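PDB 3BWX: Alpha/beta hydrolase from Novosphingobium aromaticivorans, which is probably a hydrolase of the alpha/beta-hydrolase fold, with a natural substrate that is not established, and binds calcium ions in the crystal. Local coordinates for residues P119-E133 with D217-P229. The protein carries 1 engineered substitution. Sequence-based numbering, arbitrary orientation.
Sequences PARIAAAVLNDVGPE and DMWPLFDALATRP
Helix 219-225 packs on one face of the central sheet of the alpha/beta-hydrolase fold, where Leu225 meets Leu127 and Ala125 of strand 122-128; the helix and 124-128 axes approach to 11.1 Å, their directions 138° apart. Leu225 CG, anti to the backbone N, is carried toward the strand and branches there: Leu225 CD1 lies 3.7 Å from Ala125 CB, while CD2 meets Leu127 tip to tip. Leu127 CD1 also approaches the edge of the Phe222 ring. At the helix start, Pro132 CG sits over the six-membered ring of Trp219, 3.3 Å from its centroid and 8° off the normal, a CH-pi contact. Trp219 NE1 donates to Glu133 OE2 (3.1 Å, 162° at the hydrogen) from above the carboxylate plane; Glu133 OE1 is hydrogen-bonded to Thr245 OG1. Asp217 OD1 caps the helix by accepting from Trp219 N, and one water links Pro132 O to Met218 N. Next comes strand 230-235, parallel neighbour of 122-128; the pairing begins with Ala125 N donating to Pro229 O (2.9 Å). Arg228, preceding Pro229 and bent at chi2 and chi3, turns side-on to Ile122 O, which lies near the guanidinium plane and accepts from both NE (2.8 Å) and NH2 (3.0 Å).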
loop_
_atom_site.group_PDB
_atom_site.type_symbol
_atom_site.label_atom_id
_atom_site.label_comp_id
_atom_site.label_asym_id
_atom_site.label_seq_id
_atom_site.Cartn_x
_atom_site.Cartn_y
_atom_site.Cartn_z
ATOM N N PRO A 119 1.027 12.992 -15.542
ATOM C CA PRO A 119 -0.264 12.532 -15.035
ATOM C C PRO A 119 -1.141 11.796 -16.015
ATOM O O PRO A 119 -1.946 10.975 -15.593
ATOM C CB PRO A 119 -0.945 13.827 -14.545
ATOM C CG PRO A 119 0.226 14.741 -14.255
ATOM C CD PRO A 119 1.255 14.425 -15.308
ATOM N N ALA A 120 -0.945 11.988 -17.319
ATOM C CA ALA A 120 -1.788 11.298 -18.280
ATOM C C ALA A 120 -1.558 9.793 -18.254
ATOM O O ALA A 120 -2.382 9.032 -18.750
ATOM C CB ALA A 120 -1.537 11.826 -19.680
ATOM N N ARG A 121 -0.446 9.344 -17.679
ATOM C CA ARG A 121 -0.184 7.920 -17.570
ATOM C C ARG A 121 -1.165 7.221 -16.595
ATOM O O ARG A 121 -1.272 5.984 -16.582
ATOM C CB ARG A 121 1.272 7.669 -17.089
ATOM C CG ARG A 121 1.460 7.848 -15.567
ATOM C CD ARG A 121 2.879 8.042 -15.076
ATOM N NE ARG A 121 3.763 6.980 -15.476
ATOM C CZ ARG A 121 4.986 6.749 -14.977
ATOM N NH1 ARG A 121 5.506 7.455 -13.977
ATOM N NH2 ARG A 121 5.710 5.751 -15.499
ATOM N N ILE A 122 -1.811 8.002 -15.722
ATOM C CA ILE A 122 -2.701 7.464 -14.701
ATOM C C ILE A 122 -4.087 7.455 -15.305
ATOM O O ILE A 122 -4.688 8.503 -15.548
ATOM C CB ILE A 122 -2.713 8.349 -13.426
ATOM C CG1 ILE A 122 -1.322 8.405 -12.776
ATOM C CG2 ILE A 122 -3.798 7.872 -12.423
ATOM C CD1 ILE A 122 -0.785 7.066 -12.241
ATOM N N ALA A 123 -4.629 6.272 -15.556
ATOM C CA ALA A 123 -6.005 6.151 -16.045
ATOM C C ALA A 123 -7.014 6.576 -14.981
ATOM O O ALA A 123 -8.005 7.209 -15.292
ATOM C CB ALA A 123 -6.261 4.715 -16.538
ATOM N N ALA A 124 -6.731 6.188 -13.755
ATOM C CA ALA A 124 -7.500 6.551 -12.569
ATOM C C ALA A 124 -6.684 6.127 -11.362
ATOM O O ALA A 124 -5.720 5.326 -11.497
ATOM C CB ALA A 124 -8.887 5.876 -12.598
ATOM N N ALA A 125 -7.052 6.600 -10.168
ATOM C CA ALA A 125 -6.294 6.280 -8.985
ATOM C C ALA A 125 -7.189 6.258 -7.732
ATOM O O ALA A 125 -8.239 6.891 -7.647
ATOM C CB ALA A 125 -5.121 7.227 -8.777
ATOM N N VAL A 126 -6.684 5.534 -6.748
ATOM C CA VAL A 126 -7.247 5.435 -5.434
ATOM C C VAL A 126 -6.150 5.710 -4.442
ATOM O O VAL A 126 -5.126 5.049 -4.509
ATOM C CB VAL A 126 -7.809 4.014 -5.176
ATOM C CG1 VAL A 126 -8.374 3.915 -3.710
ATOM C CG2 VAL A 126 -8.869 3.619 -6.208
ATOM N N LEU A 127 -6.356 6.667 -3.541
ATOM C CA LEU A 127 -5.445 6.946 -2.426
ATOM C C LEU A 127 -6.137 6.399 -1.192
ATOM O O LEU A 127 -7.234 6.843 -0.832
ATOM C CB LEU A 127 -5.143 8.435 -2.244
ATOM C CG LEU A 127 -4.260 9.146 -3.277
ATOM C CD1 LEU A 127 -4.209 10.655 -2.957
ATOM C CD2 LEU A 127 -2.838 8.517 -3.302
ATOM N N ASN A 128 -5.522 5.428 -0.563
ATOM C CA ASN A 128 -6.109 4.803 0.614
ATOM C C ASN A 128 -5.439 5.316 1.870
ATOM O O ASN A 128 -4.324 4.924 2.242
ATOM C CB ASN A 128 -6.028 3.316 0.534
ATOM C CG ASN A 128 -6.631 2.631 1.730
ATOM O OD1 ASN A 128 -7.558 3.144 2.371
ATOM N ND2 ASN A 128 -6.147 1.442 2.008
ATOM N N ASP A 129 -6.144 6.243 2.500
ATOM C CA ASP A 129 -5.812 6.795 3.827
ATOM C C ASP A 129 -4.455 7.470 3.874
ATOM O O ASP A 129 -3.642 7.277 4.792
ATOM C CB ASP A 129 -6.002 5.785 4.978
ATOM C CG ASP A 129 -6.331 6.468 6.308
ATOM O OD1 ASP A 129 -7.387 7.078 6.358
ATOM O OD2 ASP A 129 -5.513 6.453 7.249
ATOM N N VAL A 130 -4.173 8.232 2.843
ATOM C CA VAL A 130 -2.986 9.031 2.815
ATOM C C VAL A 130 -3.286 10.265 1.973
ATOM O O VAL A 130 -4.082 10.221 1.040
ATOM C CB VAL A 130 -1.796 8.251 2.303
ATOM C CG1 VAL A 130 -2.000 7.788 0.867
ATOM C CG2 VAL A 130 -0.521 9.043 2.553
ATOM N N GLY A 131 -2.634 11.362 2.333
ATOM C CA GLY A 131 -2.777 12.630 1.636
ATOM C C GLY A 131 -1.522 13.482 1.741
ATOM O O GLY A 131 -0.549 13.077 2.331
ATOM N N PRO A 132 -1.550 14.680 1.126
ATOM C CA PRO A 132 -0.374 15.555 1.107
ATOM C C PRO A 132 -0.074 16.228 2.440
ATOM O O PRO A 132 0.885 16.990 2.517
ATOM C CB PRO A 132 -0.745 16.595 0.060
ATOM C CG PRO A 132 -2.275 16.667 0.119
ATOM C CD PRO A 132 -2.691 15.260 0.389
ATOM N N GLU A 133 -0.906 16.002 3.447
ATOM C CA GLU A 133 -0.627 16.399 4.835
ATOM C C GLU A 133 -0.775 15.135 5.642
ATOM O O GLU A 133 -1.828 14.489 5.605
ATOM C CB GLU A 133 -1.620 17.453 5.345
ATOM C CG GLU A 133 -1.485 18.795 4.642
ATOM C CD GLU A 133 -2.620 19.800 4.907
ATOM O OE1 GLU A 133 -3.791 19.413 5.195
ATOM O OE2 GLU A 133 -2.331 21.013 4.767
ATOM N N ASP A 217 6.360 20.576 0.222
ATOM C CA ASP A 217 4.913 20.751 0.242
ATOM C C ASP A 217 4.396 19.723 -0.756
ATOM O O ASP A 217 4.774 19.764 -1.932
ATOM C CB ASP A 217 4.592 22.192 -0.156
ATOM C CG ASP A 217 3.125 22.458 -0.391
ATOM O OD1 ASP A 217 2.236 21.597 -0.117
ATOM O OD2 ASP A 217 2.886 23.589 -0.862
HETATM N N MSE A 218 3.590 18.767 -0.280
HETATM C CA MSE A 218 3.044 17.722 -1.171
HETATM C C MSE A 218 1.720 18.024 -1.823
HETATM O O MSE A 218 1.264 17.246 -2.669
HETATM C CB MSE A 218 2.970 16.388 -0.461
HETATM C CG MSE A 218 4.365 15.917 -0.067
HETATM SE SE MSE A 218 4.282 14.139 0.603
HETATM C CE MSE A 218 3.335 14.501 2.277
ATOM N N TRP A 219 1.141 19.173 -1.525
ATOM C CA TRP A 219 -0.076 19.565 -2.240
ATOM C C TRP A 219 0.078 19.571 -3.773
ATOM O O TRP A 219 -0.835 19.131 -4.468
ATOM C CB TRP A 219 -0.592 20.875 -1.689
ATOM C CG TRP A 219 -1.335 20.663 -0.425
ATOM C CD1 TRP A 219 -0.915 20.968 0.828
ATOM C CD2 TRP A 219 -2.619 20.062 -0.288
ATOM N NE1 TRP A 219 -1.873 20.611 1.743
ATOM C CE2 TRP A 219 -2.936 20.057 1.081
ATOM C CE3 TRP A 219 -3.544 19.559 -1.192
ATOM C CZ2 TRP A 219 -4.158 19.554 1.567
ATOM C CZ3 TRP A 219 -4.751 19.048 -0.715
ATOM C CH2 TRP A 219 -5.052 19.061 0.647
ATOM N N PRO A 220 1.216 20.070 -4.296
ATOM C CA PRO A 220 1.405 20.017 -5.752
ATOM C C PRO A 220 1.377 18.620 -6.334
ATOM O O PRO A 220 0.871 18.436 -7.425
ATOM C CB PRO A 220 2.808 20.643 -5.930
ATOM C CG PRO A 220 2.906 21.604 -4.801
ATOM C CD PRO A 220 2.304 20.830 -3.654
ATOM N N LEU A 221 1.894 17.636 -5.602
ATOM C CA LEU A 221 1.881 16.245 -6.061
ATOM C C LEU A 221 0.420 15.713 -6.026
ATOM O O LEU A 221 -0.048 15.040 -6.943
ATOM C CB LEU A 221 2.799 15.371 -5.206
ATOM C CG LEU A 221 4.279 15.736 -5.201
ATOM C CD1 LEU A 221 4.974 14.894 -4.147
ATOM C CD2 LEU A 221 4.907 15.468 -6.547
ATOM N N PHE A 222 -0.313 16.046 -4.986
ATOM C CA PHE A 222 -1.706 15.646 -4.930
ATOM C C PHE A 222 -2.479 16.259 -6.073
ATOM O O PHE A 222 -3.254 15.618 -6.777
ATOM C CB PHE A 222 -2.333 16.066 -3.588
ATOM C CG PHE A 222 -3.827 15.902 -3.575
ATOM C CD1 PHE A 222 -4.421 14.647 -3.402
ATOM C CD2 PHE A 222 -4.657 16.979 -3.833
ATOM C CE1 PHE A 222 -5.794 14.475 -3.532
ATOM C CE2 PHE A 222 -6.025 16.790 -3.967
ATOM C CZ PHE A 222 -6.590 15.566 -3.775
ATOM N N ASP A 223 -2.239 17.543 -6.273
ATOM C CA ASP A 223 -3.029 18.267 -7.271
ATOM C C ASP A 223 -2.805 17.742 -8.670
ATOM O O ASP A 223 -3.767 17.641 -9.467
ATOM C CB ASP A 223 -2.794 19.767 -7.169
ATOM C CG ASP A 223 -3.744 20.426 -6.211
ATOM O OD1 ASP A 223 -4.964 20.225 -6.403
ATOM O OD2 ASP A 223 -3.328 21.167 -5.295
ATOM N N ALA A 224 -1.580 17.319 -8.978
ATOM C CA ALA A 224 -1.325 16.743 -10.277
ATOM C C ALA A 224 -2.075 15.418 -10.430
ATOM O O ALA A 224 -2.684 15.158 -11.461
ATOM C CB ALA A 224 0.176 16.562 -10.525
ATOM N N LEU A 225 -2.026 14.588 -9.391
ATOM C CA LEU A 225 -2.829 13.360 -9.386
ATOM C C LEU A 225 -4.335 13.613 -9.542
ATOM O O LEU A 225 -5.028 12.886 -10.267
ATOM C CB LEU A 225 -2.569 12.519 -8.114
ATOM C CG LEU A 225 -3.250 11.148 -7.991
ATOM C CD1 LEU A 225 -2.870 10.172 -9.134
ATOM C CD2 LEU A 225 -2.911 10.519 -6.661
ATOM N N ALA A 226 -4.838 14.622 -8.832
ATOM C CA ALA A 226 -6.245 14.973 -8.861
ATOM C C ALA A 226 -6.749 15.545 -10.165
ATOM O O ALA A 226 -7.959 15.758 -10.307
ATOM C CB ALA A 226 -6.540 15.948 -7.733
ATOM N N THR A 227 -5.859 15.839 -11.117
ATOM C CA THR A 227 -6.309 16.081 -12.487
ATOM C C THR A 227 -6.839 14.839 -13.237
ATOM O O THR A 227 -7.388 14.968 -14.350
ATOM C CB THR A 227 -5.207 16.763 -13.375
ATOM O OG1 THR A 227 -4.154 15.823 -13.644
ATOM C CG2 THR A 227 -4.638 18.027 -12.711
ATOM N N ARG A 228 -6.653 13.645 -12.652
ATOM C CA ARG A 228 -7.078 12.388 -13.217
ATOM C C ARG A 228 -8.204 11.893 -12.306
ATOM O O ARG A 228 -8.271 12.344 -11.152
ATOM C CB ARG A 228 -5.908 11.406 -13.227
ATOM C CG ARG A 228 -4.610 12.014 -13.847
ATOM C CD ARG A 228 -4.784 12.421 -15.313
ATOM N NE ARG A 228 -5.259 11.249 -16.002
ATOM C CZ ARG A 228 -6.345 11.161 -16.747
ATOM N NH1 ARG A 228 -7.056 12.240 -17.059
ATOM N NH2 ARG A 228 -6.711 9.979 -17.209
ATOM N N PRO A 229 -9.054 10.964 -12.791
ATOM C CA PRO A 229 -10.123 10.408 -11.922
ATOM C C PRO A 229 -9.566 9.832 -10.638
ATOM O O PRO A 229 -8.616 9.015 -10.668
ATOM C CB PRO A 229 -10.763 9.331 -12.786
ATOM C CG PRO A 229 -10.443 9.756 -14.207
ATOM C CD PRO A 229 -9.119 10.445 -14.164
HETATM O O HOH W 1 2.790 18.662 2.520
#